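Side-chain contacts in prolyl 4-hydroxylase (Phytophthora capsici LT1534, PDB 6IUQ), which probably hydroxylates proline residues at the 4-position as an iron(II)-dependent dioxygenase of the 2-oxoglutarate oxygenase superfamily, built on a double-stranded beta-helix core: residues F153-D158 and Q187-L192; R268-G273 and G313-F318; V274-Y279 and K300-H305. All blocks are in the same frame, centred on the assembly; numbering follows the deposited sequence.

Contact 1. Residues F153-D158 and Q187-L192; sequences FPCHYD and QLFPFL. With FE2 (Fe (II) ion), chain C.
Tyr-157 turns its CG anti to its own carbonyl carbon (chi1 -65°), while Phe-191 carries its CG on the side away from the backbone N (chi1 -156°), and the ends of the two side chains are thereby brought together, crossing at about a right angle. The phenol oxygen leads: Tyr-157 OH lies 3.9 Å from Phe-191 CD1, approaching the ring obliquely, with CE1 only slightly farther. This is van der Waals packing; the hydroxyl's hydrogen bond is to Gln-267 OE1. Tyrosine suits the place, since its ring packs among Leu-214, Arg-268 and Ser-271 while its buried oxygen still finds a polar partner. Phe-191 is wholly hydrocarbon, and Leu-192 CD2 lies 3.9 Å above one face of its ring, toward the rim.

The second touch is looser. Cys-155 SG stands 4.5 Å from Phe-189 CE2, again oblique to the ring, and the small, polarisable sulfur also packs on Glu-278 of helix 276-287.

Between the two packing residues of 153-158 the chain sends His-156 the other way, to the metal. His-156 ND1 donates to Pro-154 O at 2.8 Å, with a bent N-H...O angle of 135° and the acceptor somewhat out of the ring plane, a bond that restricts the ring's rotation while NE2 faces the iron. His-156 NE2 binds the iron at 2.3 Å and Asp-158 OD1 at 2.4 Å. Asp-158 OD2 is held by Thr-169 and Trp-230, second-shell residues that position the carboxylate. His-215, on strand 214-217, adds the third protein ligand; its backbone bonds to His-156, and neighbouring Leu-214 bonds to Phe-189. The His-X-Asp...His set is the facial triad of 2-oxoglutarate-dependent oxygenases, set here on the double-stranded beta-helix core, two ligands from a loop and the third from a strand.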
loop_
_atom_site.group_PDB
_atom_site.type_symbol
_atom_site.label_atom_id
_atom_site.label_comp_id
_atom_site.label_asym_id
_atom_site.label_seq_id
_atom_site.Cartn_x
_atom_site.Cartn_y
_atom_site.Cartn_z
ATOM N N PHE A 153 -8.914 0.571 10.937
ATOM C CA PHE A 153 -7.871 0.278 9.953
ATOM C C PHE A 153 -7.318 -1.132 10.139
ATOM O O PHE A 153 -6.295 -1.334 10.790
ATOM C CB PHE A 153 -6.726 1.289 10.053
ATOM C CG PHE A 153 -7.177 2.710 10.223
ATOM C CD1 PHE A 153 -7.508 3.482 9.123
ATOM C CD2 PHE A 153 -7.249 3.280 11.490
ATOM C CE1 PHE A 153 -7.916 4.806 9.280
ATOM C CE2 PHE A 153 -7.651 4.598 11.655
ATOM C CZ PHE A 153 -7.986 5.360 10.548
ATOM N N PRO A 154 -7.987 -2.123 9.565
ATOM C CA PRO A 154 -7.478 -3.469 9.832
ATOM C C PRO A 154 -6.158 -3.761 9.122
ATOM O O PRO A 154 -5.796 -3.073 8.149
ATOM C CB PRO A 154 -8.606 -4.380 9.331
ATOM C CG PRO A 154 -9.441 -3.540 8.458
ATOM C CD PRO A 154 -9.295 -2.125 8.901
ATOM N N CYS A 155 -5.413 -4.737 9.645
ATOM C CA CYS A 155 -4.248 -5.274 8.935
ATOM C C CYS A 155 -4.736 -5.904 7.658
ATOM O O CYS A 155 -5.740 -6.615 7.687
ATOM C CB CYS A 155 -3.513 -6.321 9.764
ATOM S SG CYS A 155 -2.768 -5.701 11.261
ATOM N N HIS A 156 -4.057 -5.654 6.538
ATOM C CA HIS A 156 -4.523 -6.232 5.287
ATOM C C HIS A 156 -3.445 -6.244 4.225
ATOM O O HIS A 156 -2.422 -5.576 4.363
ATOM C CB HIS A 156 -5.745 -5.438 4.732
ATOM C CG HIS A 156 -5.453 -3.985 4.449
ATOM N ND1 HIS A 156 -5.000 -3.124 5.415
ATOM C CD2 HIS A 156 -5.473 -3.271 3.299
ATOM C CE1 HIS A 156 -4.834 -1.922 4.902
ATOM N NE2 HIS A 156 -5.103 -1.988 3.611
ATOM N N TYR A 157 -3.712 -6.982 3.149
ATOM C CA TYR A 157 -2.976 -6.868 1.886
ATOM C C TYR A 157 -3.856 -6.098 0.894
ATOM O O TYR A 157 -5.066 -6.298 0.873
ATOM C CB TYR A 157 -2.616 -8.260 1.348
ATOM C CG TYR A 157 -1.640 -9.045 2.214
ATOM C CD1 TYR A 157 -2.064 -9.707 3.365
ATOM C CD2 TYR A 157 -0.298 -9.130 1.867
ATOM C CE1 TYR A 157 -1.160 -10.433 4.148
ATOM C CE2 TYR A 157 0.601 -9.849 2.639
ATOM C CZ TYR A 157 0.171 -10.484 3.781
ATOM O OH TYR A 157 1.070 -11.193 4.541
ATOM N N ASP A 158 -3.262 -5.209 0.097
ATOM C CA ASP A 158 -4.009 -4.442 -0.910
ATOM C C ASP A 158 -4.648 -5.336 -1.969
ATOM O O ASP A 158 -5.702 -5.006 -2.512
ATOM C CB ASP A 158 -3.105 -3.399 -1.563
ATOM C CG ASP A 158 -3.081 -2.170 -0.773
ATOM O OD1 ASP A 158 -3.757 -2.177 0.266
ATOM O OD2 ASP A 158 -2.462 -1.183 -1.161
ATOM N N GLN A 187 2.198 1.410 8.645
ATOM C CA GLN A 187 3.085 0.421 9.237
ATOM C C GLN A 187 3.121 -0.789 8.323
ATOM O O GLN A 187 2.082 -1.396 8.036
ATOM C CB GLN A 187 2.631 0.029 10.652
ATOM C CG GLN A 187 3.605 -0.885 11.401
ATOM C CD GLN A 187 3.281 -1.014 12.897
ATOM O OE1 GLN A 187 2.151 -1.290 13.283
ATOM N NE2 GLN A 187 4.273 -0.785 13.733
ATOM N N LEU A 188 4.321 -1.112 7.846
ATOM C CA LEU A 188 4.547 -2.231 6.953
ATOM C C LEU A 188 5.044 -3.413 7.753
ATOM O O LEU A 188 5.780 -3.234 8.726
ATOM C CB LEU A 188 5.576 -1.875 5.868
ATOM C CG LEU A 188 5.374 -0.558 5.111
ATOM C CD1 LEU A 188 6.604 -0.245 4.253
ATOM C CD2 LEU A 188 4.122 -0.597 4.256
ATOM N N PHE A 189 4.650 -4.616 7.337
ATOM C CA PHE A 189 5.131 -5.838 7.976
ATOM C C PHE A 189 5.778 -6.770 6.960
ATOM O O PHE A 189 5.166 -7.761 6.563
ATOM C CB PHE A 189 3.988 -6.590 8.679
ATOM C CG PHE A 189 3.341 -5.826 9.793
ATOM C CD1 PHE A 189 3.928 -5.768 11.049
ATOM C CD2 PHE A 189 2.125 -5.178 9.595
ATOM C CE1 PHE A 189 3.317 -5.064 12.108
ATOM C CE2 PHE A 189 1.504 -4.473 10.645
ATOM C CZ PHE A 189 2.112 -4.414 11.903
ATOM N N PRO A 190 6.998 -6.448 6.516
ATOM C CA PRO A 190 7.714 -7.415 5.669
ATOM C C PRO A 190 7.737 -8.753 6.414
ATOM O O PRO A 190 8.130 -8.768 7.586
ATOM C CB PRO A 190 9.123 -6.808 5.521
ATOM C CG PRO A 190 8.979 -5.383 5.934
ATOM C CD PRO A 190 7.829 -5.288 6.886
ATOM N N PHE A 191 7.290 -9.830 5.770
ATOM C CA PHE A 191 6.834 -11.016 6.494
ATOM C C PHE A 191 7.950 -11.601 7.367
ATOM O O PHE A 191 9.035 -11.930 6.873
ATOM C CB PHE A 191 6.294 -12.067 5.500
ATOM C CG PHE A 191 5.303 -13.057 6.102
ATOM C CD1 PHE A 191 4.076 -12.632 6.579
ATOM C CD2 PHE A 191 5.596 -14.405 6.157
ATOM C CE1 PHE A 191 3.168 -13.529 7.109
ATOM C CE2 PHE A 191 4.684 -15.316 6.699
ATOM C CZ PHE A 191 3.477 -14.875 7.171
ATOM N N LEU A 192 7.663 -11.699 8.670
ATOM C CA LEU A 192 8.579 -12.213 9.703
ATOM C C LEU A 192 9.767 -11.289 10.017
ATOM O O LEU A 192 10.633 -11.672 10.778
ATOM C CB LEU A 192 9.120 -13.603 9.324
ATOM C CG LEU A 192 8.127 -14.677 8.864
ATOM C CD1 LEU A 192 8.879 -15.967 8.648
ATOM C CD2 LEU A 192 6.969 -14.869 9.868
HETATM FE FE FE2 C . -3.999 -0.596 2.078
#

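Contact 2. Residues R268-G273 and G313-F318; sequences RLLSRG and GPLYGF
This is a small apolar contact in the helical C-terminal part of the chain, where Leu-270, just ahead of helix 271-274, leans on the first turns of helix 313-328. Its two methyls divide the work. Leu-270 CD2 meets Leu-315 CD1 at 3.7 Å, methyl against methyl on side chains that cross obliquely, and Leu-270 CD1 meets Phe-318 CE2, also at 3.7 Å, oblique to the ring and with the side chains nearly perpendicular. A branched leucine suits this place because one residue can touch two partners at once.

Leu-315 and Phe-318 stand three residues apart, so one helical turn sets them side by side on the same flank. Both reach across because CG is anti to the backbone N (chi1 -179° in each), which extends the side chain away from its own helix. Ile-319 and Leu-322 of the same helix also touch Leu-270. With Leu-315 and Phe-318 they follow i, i+3, i+4, i+7 spacing and form one continuous apolar face of helix 313-328, on which Leu-270 packs. At the N-cap position Leu-270 has no polar side-chain atom to cap the helix, and it serves here as a packing residue.

Leu-270 is buried, whereas Leu-315 and Phe-318 are each partly exposed, Phe-318 also touching Leu-244. Within 313-318 the helix is already regular, as Gly-317 N bonds to Gly-313 O at 3.0 Å and Phe-318 N to Pro-314 O at 3.1 Å. Pro-314 is well placed at this helix start, where its missing N-H costs no helical bond.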
loop_
_atom_site.group_PDB
_atom_site.type_symbol
_atom_site.label_atom_id
_atom_site.label_comp_id
_atom_site.label_asym_id
_atom_site.label_seq_id
_atom_site.Cartn_x
_atom_site.Cartn_y
_atom_site.Cartn_z
ATOM N N ARG A 268 -0.407 -14.714 2.643
ATOM C CA ARG A 268 -1.740 -14.197 2.969
ATOM C C ARG A 268 -2.630 -15.250 3.655
ATOM O O ARG A 268 -3.584 -14.911 4.377
ATOM C CB ARG A 268 -2.424 -13.668 1.694
ATOM C CG ARG A 268 -1.615 -12.577 0.995
ATOM C CD ARG A 268 -2.211 -12.142 -0.332
ATOM N NE ARG A 268 -2.153 -13.202 -1.320
ATOM C CZ ARG A 268 -2.635 -13.101 -2.558
ATOM N NH1 ARG A 268 -3.221 -11.983 -2.975
ATOM N NH2 ARG A 268 -2.542 -14.128 -3.377
ATOM N N LEU A 269 -2.305 -16.520 3.432
ATOM C CA LEU A 269 -3.011 -17.622 4.065
ATOM C C LEU A 269 -2.515 -17.859 5.473
ATOM O O LEU A 269 -3.052 -18.708 6.169
ATOM C CB LEU A 269 -2.840 -18.910 3.256
ATOM C CG LEU A 269 -3.134 -18.797 1.755
ATOM C CD1 LEU A 269 -2.662 -20.036 1.027
ATOM C CD2 LEU A 269 -4.618 -18.555 1.514
ATOM N N LEU A 270 -1.482 -17.129 5.889
ATOM C CA LEU A 270 -0.832 -17.422 7.157
ATOM C C LEU A 270 -0.726 -16.207 8.034
ATOM O O LEU A 270 -0.420 -16.330 9.222
ATOM C CB LEU A 270 0.566 -17.982 6.930
ATOM C CG LEU A 270 0.710 -19.145 5.956
ATOM C CD1 LEU A 270 2.186 -19.352 5.663
ATOM C CD2 LEU A 270 0.098 -20.396 6.526
ATOM N N SER A 271 -0.987 -15.036 7.455
ATOM C CA SER A 271 -0.682 -13.771 8.131
ATOM C C SER A 271 -1.526 -13.532 9.378
ATOM O O SER A 271 -1.034 -12.970 10.356
ATOM C CB SER A 271 -0.853 -12.586 7.169
ATOM O OG SER A 271 -2.214 -12.440 6.786
ATOM N N ARG A 272 -2.791 -13.944 9.353
ATOM C CA ARG A 272 -3.645 -13.673 10.506
ATOM C C ARG A 272 -3.171 -14.500 11.694
ATOM O O ARG A 272 -3.174 -14.022 12.827
ATOM C CB ARG A 272 -5.118 -13.951 10.193
ATOM C CG ARG A 272 -6.064 -13.510 11.308
ATOM C CD ARG A 272 -7.517 -13.684 10.906
ATOM N NE ARG A 272 -7.883 -12.866 9.748
ATOM C CZ ARG A 272 -8.354 -11.626 9.821
ATOM N NH1 ARG A 272 -8.516 -11.028 11.006
ATOM N NH2 ARG A 272 -8.657 -10.977 8.702
ATOM N N GLY A 273 -2.726 -15.724 11.430
ATOM C CA GLY A 273 -2.088 -16.552 12.447
ATOM C C GLY A 273 -0.755 -15.999 12.915
ATOM O O GLY A 273 -0.527 -15.816 14.101
ATOM N N GLY A 313 -4.363 -28.831 13.218
ATOM C CA GLY A 313 -3.103 -29.115 13.899
ATOM C C GLY A 313 -1.812 -28.829 13.137
ATOM O O GLY A 313 -0.965 -28.085 13.634
ATOM N N PRO A 314 -1.638 -29.428 11.937
ATOM C CA PRO A 314 -0.400 -29.210 11.161
ATOM C C PRO A 314 -0.195 -27.754 10.754
ATOM O O PRO A 314 0.903 -27.213 10.902
ATOM C CB PRO A 314 -0.590 -30.106 9.921
ATOM C CG PRO A 314 -1.564 -31.148 10.347
ATOM C CD PRO A 314 -2.500 -30.456 11.323
ATOM N N LEU A 315 -1.246 -27.118 10.260
ATOM C CA LEU A 315 -1.176 -25.696 9.945
ATOM C C LEU A 315 -0.758 -24.873 11.174
ATOM O O LEU A 315 0.116 -24.012 11.073
ATOM C CB LEU A 315 -2.518 -25.208 9.393
ATOM C CG LEU A 315 -2.598 -23.741 8.994
ATOM C CD1 LEU A 315 -1.538 -23.371 7.933
ATOM C CD2 LEU A 315 -3.999 -23.449 8.486
ATOM N N TYR A 316 -1.351 -25.167 12.332
ATOM C CA TYR A 316 -1.025 -24.459 13.570
ATOM C C TYR A 316 0.432 -24.621 13.996
ATOM O O TYR A 316 1.065 -23.638 14.365
ATOM C CB TYR A 316 -1.930 -24.931 14.709
ATOM C CG TYR A 316 -1.787 -24.143 15.994
ATOM C CD1 TYR A 316 -2.166 -22.808 16.058
ATOM C CD2 TYR A 316 -1.302 -24.745 17.157
ATOM C CE1 TYR A 316 -2.053 -22.079 17.257
ATOM C CE2 TYR A 316 -1.182 -24.034 18.353
ATOM C CZ TYR A 316 -1.561 -22.700 18.397
ATOM O OH TYR A 316 -1.450 -21.989 19.575
ATOM N N GLY A 317 0.955 -25.847 13.980
ATOM C CA GLY A 317 2.364 -26.069 14.288
ATOM C C GLY A 317 3.270 -25.270 13.350
ATOM O O GLY A 317 4.287 -24.710 13.756
ATOM N N PHE A 318 2.875 -25.193 12.082
ATOM C CA PHE A 318 3.637 -24.442 11.098
ATOM C C PHE A 318 3.602 -22.957 11.439
ATOM O O PHE A 318 4.646 -22.321 11.479
ATOM C CB PHE A 318 3.088 -24.706 9.694
ATOM C CG PHE A 318 3.835 -23.989 8.600
ATOM C CD1 PHE A 318 5.215 -24.113 8.489
ATOM C CD2 PHE A 318 3.156 -23.204 7.675
ATOM C CE1 PHE A 318 5.906 -23.447 7.488
ATOM C CE2 PHE A 318 3.839 -22.543 6.666
ATOM C CZ PHE A 318 5.213 -22.662 6.575
#

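Contact 3. Residues V274-Y279 and K300-H305; sequences VYEEEY and KSHETH
Van der Waals packing gathers on one imidazole: His-302 CE1 lies 3.9 Å from Tyr-279 CB and 4.0 Å from Glu-276 CG. Both carbons approach the ring obliquely, and His-302, with CG anti to its backbone N (chi1 165°), reaches from helix 296-311 toward the start of helix 276-287. Glu-276 and Tyr-279, one turn apart, offer the aliphatic parts of their side chains. The Tyr-279 ring leads away, toward the hydroxyl's partner Ser-271 OG.

The polar link across the helices is a water bridge. The water, in the plane of the His-302 ring at its edge, is 2.7 Å from His-302 NE2 and donates to Glu-276 OE2 at 2.5 Å, a distance too short to be taken at face value. The extended glutamate chain crosses His-302 at about a right angle, its carboxylate plane turned 58° from the ring.

Within 300-305, Lys-300 NZ forms a salt bridge with Glu-303 OE1 at 2.7 Å, on the syn side, and Thr-304 OG1 and N both donate to Lys-300 O from opposite faces of its plane. Glu-277 and Glu-278 pair with Arg-323 and Arg-326 of helix 313-328.

Histidine suits its place because both ring nitrogens find partners, NE2 the water and ND1 the guanidinium of Arg-272. With ND1 accepting from Arg-272, the imidazole is probably neutral, although Glu-276 OE2, 4.6 Å from His-302 NE2, might favour the charged form.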
loop_
_atom_site.group_PDB
_atom_site.type_symbol
_atom_site.label_atom_id
_atom_site.label_comp_id
_atom_site.label_asym_id
_atom_site.label_seq_id
_atom_site.Cartn_x
_atom_site.Cartn_y
_atom_site.Cartn_z
ATOM N N VAL A 274 0.142 -15.699 11.984
ATOM C CA VAL A 274 1.451 -15.204 12.391
ATOM C C VAL A 274 1.331 -13.844 13.095
ATOM O O VAL A 274 2.003 -13.587 14.088
ATOM C CB VAL A 274 2.406 -15.109 11.192
ATOM C CG1 VAL A 274 3.727 -14.498 11.619
ATOM C CG2 VAL A 274 2.614 -16.481 10.563
ATOM N N TYR A 275 0.443 -12.982 12.620
ATOM C CA TYR A 275 0.330 -11.647 13.206
ATOM C C TYR A 275 -0.976 -11.442 13.980
ATOM O O TYR A 275 -1.513 -10.342 14.006
ATOM C CB TYR A 275 0.452 -10.588 12.104
ATOM C CG TYR A 275 1.836 -10.519 11.501
ATOM C CD1 TYR A 275 2.269 -11.469 10.587
ATOM C CD2 TYR A 275 2.712 -9.516 11.861
ATOM C CE1 TYR A 275 3.548 -11.421 10.051
ATOM C CE2 TYR A 275 3.979 -9.445 11.328
ATOM C CZ TYR A 275 4.393 -10.401 10.423
ATOM O OH TYR A 275 5.651 -10.330 9.897
ATOM N N GLU A 276 -1.478 -12.498 14.611
ATOM C CA GLU A 276 -2.703 -12.423 15.398
ATOM C C GLU A 276 -2.780 -11.214 16.324
ATOM O O GLU A 276 -3.796 -10.530 16.370
ATOM C CB GLU A 276 -2.863 -13.695 16.233
ATOM C CG GLU A 276 -4.285 -13.919 16.722
ATOM C CD GLU A 276 -4.385 -15.047 17.742
ATOM O OE1 GLU A 276 -3.678 -16.076 17.605
ATOM O OE2 GLU A 276 -5.169 -14.882 18.700
ATOM N N GLU A 277 -1.708 -10.939 17.055
ATOM C CA GLU A 277 -1.719 -9.846 18.018
ATOM C C GLU A 277 -1.969 -8.518 17.309
ATOM O O GLU A 277 -2.801 -7.712 17.751
ATOM C CB GLU A 277 -0.404 -9.788 18.803
ATOM C CG GLU A 277 -0.074 -11.048 19.603
ATOM C CD GLU A 277 0.307 -12.238 18.714
ATOM O OE1 GLU A 277 0.664 -12.034 17.526
ATOM O OE2 GLU A 277 0.225 -13.386 19.198
ATOM N N GLU A 278 -1.258 -8.300 16.201
ATOM C CA GLU A 278 -1.423 -7.077 15.414
ATOM C C GLU A 278 -2.822 -6.948 14.792
ATOM O O GLU A 278 -3.447 -5.887 14.872
ATOM C CB GLU A 278 -0.363 -6.995 14.314
ATOM C CG GLU A 278 1.022 -6.630 14.808
ATOM C CD GLU A 278 1.809 -7.800 15.386
ATOM O OE1 GLU A 278 1.457 -8.972 15.146
ATOM O OE2 GLU A 278 2.805 -7.541 16.093
ATOM N N TYR A 279 -3.310 -8.009 14.162
ATOM C CA TYR A 279 -4.680 -8.026 13.657
ATOM C C TYR A 279 -5.702 -7.744 14.768
ATOM O O TYR A 279 -6.611 -6.925 14.602
ATOM C CB TYR A 279 -5.001 -9.372 13.025
ATOM C CG TYR A 279 -4.604 -9.573 11.574
ATOM C CD1 TYR A 279 -3.304 -9.902 11.225
ATOM C CD2 TYR A 279 -5.552 -9.514 10.562
ATOM C CE1 TYR A 279 -2.944 -10.134 9.882
ATOM C CE2 TYR A 279 -5.212 -9.748 9.226
ATOM C CZ TYR A 279 -3.901 -10.057 8.898
ATOM O OH TYR A 279 -3.554 -10.287 7.587
ATOM N N LYS A 300 -15.811 -11.118 14.958
ATOM C CA LYS A 300 -16.250 -12.510 15.015
ATOM C C LYS A 300 -15.578 -13.301 13.896
ATOM O O LYS A 300 -15.251 -14.465 14.055
ATOM C CB LYS A 300 -17.771 -12.614 14.907
ATOM C CG LYS A 300 -18.495 -12.310 16.189
ATOM C CD LYS A 300 -18.167 -13.332 17.267
ATOM C CE LYS A 300 -18.258 -12.709 18.660
ATOM N NZ LYS A 300 -17.941 -13.678 19.754
ATOM N N SER A 301 -15.361 -12.642 12.768
ATOM C CA SER A 301 -14.729 -13.272 11.619
ATOM C C SER A 301 -13.288 -13.650 11.959
ATOM O O SER A 301 -12.832 -14.756 11.673
ATOM C CB SER A 301 -14.801 -12.333 10.412
ATOM O OG SER A 301 -14.143 -12.899 9.310
ATOM N N HIS A 302 -12.582 -12.737 12.619
ATOM C CA HIS A 302 -11.207 -12.985 13.062
ATOM C C HIS A 302 -11.150 -14.134 14.067
ATOM O O HIS A 302 -10.370 -15.093 13.940
ATOM C CB HIS A 302 -10.641 -11.708 13.681
ATOM C CG HIS A 302 -9.400 -11.916 14.480
ATOM N ND1 HIS A 302 -8.136 -11.706 13.965
ATOM C CD2 HIS A 302 -9.221 -12.304 15.768
ATOM C CE1 HIS A 302 -7.234 -11.955 14.901
ATOM N NE2 HIS A 302 -7.867 -12.318 16.005
ATOM N N GLU A 303 -11.994 -14.005 15.077
ATOM C CA GLU A 303 -12.157 -14.991 16.129
ATOM C C GLU A 303 -12.383 -16.400 15.580
ATOM O O GLU A 303 -11.747 -17.362 16.015
ATOM C CB GLU A 303 -13.323 -14.543 16.998
ATOM C CG GLU A 303 -13.667 -15.383 18.171
ATOM C CD GLU A 303 -14.730 -14.690 19.003
ATOM O OE1 GLU A 303 -15.868 -15.214 19.075
ATOM O OE2 GLU A 303 -14.427 -13.601 19.548
ATOM N N THR A 304 -13.284 -16.513 14.614
ATOM C CA THR A 304 -13.557 -17.784 13.943
ATOM C C THR A 304 -12.360 -18.321 13.142
ATOM O O THR A 304 -12.063 -19.513 13.191
ATOM C CB THR A 304 -14.754 -17.639 12.994
ATOM O OG1 THR A 304 -15.918 -17.280 13.748
ATOM C CG2 THR A 304 -15.014 -18.933 12.263
ATOM N N HIS A 305 -11.689 -17.443 12.397
ATOM C CA HIS A 305 -10.523 -17.836 11.613
ATOM C C HIS A 305 -9.395 -18.346 12.511
ATOM O O HIS A 305 -8.778 -19.376 12.240
ATOM C CB HIS A 305 -10.035 -16.663 10.761
ATOM C CG HIS A 305 -8.873 -17.002 9.877
ATOM N ND1 HIS A 305 -7.624 -17.321 10.373
ATOM C CD2 HIS A 305 -8.766 -17.064 8.528
ATOM C CE1 HIS A 305 -6.802 -17.572 9.369
ATOM N NE2 HIS A 305 -7.470 -17.425 8.239
HETATM O O HOH W 1 -6.737 -12.939 18.409
#

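The contacts step outward from the iron. Contact 1 holds two of its ligands, while in contact 3 the side chain of Tyr-279 is still about 11 Å from the metal. Centre to centre, contacts 1 and 2 are 16 Å apart, 1 and 3 13 Å, and 2 and 3 11 Å. Contact 3 is nested within the chain loop that contact 2 closes. Tyr-275 OH and Leu-192 N, 2.7 Å apart, probably hydrogen-bond contact 3 to contact 1, and Tyr-157 CG packs on Arg-268 CG of contact 2 at 3.7 Å. Arg-272 CD, packed 3.7 Å from His-305 ND1, joins contacts 2 and 3. Helices 271-274 and 276-287 thus pack against the iron-binding loop, and helices 296-311 and 313-328 pack on them in turn.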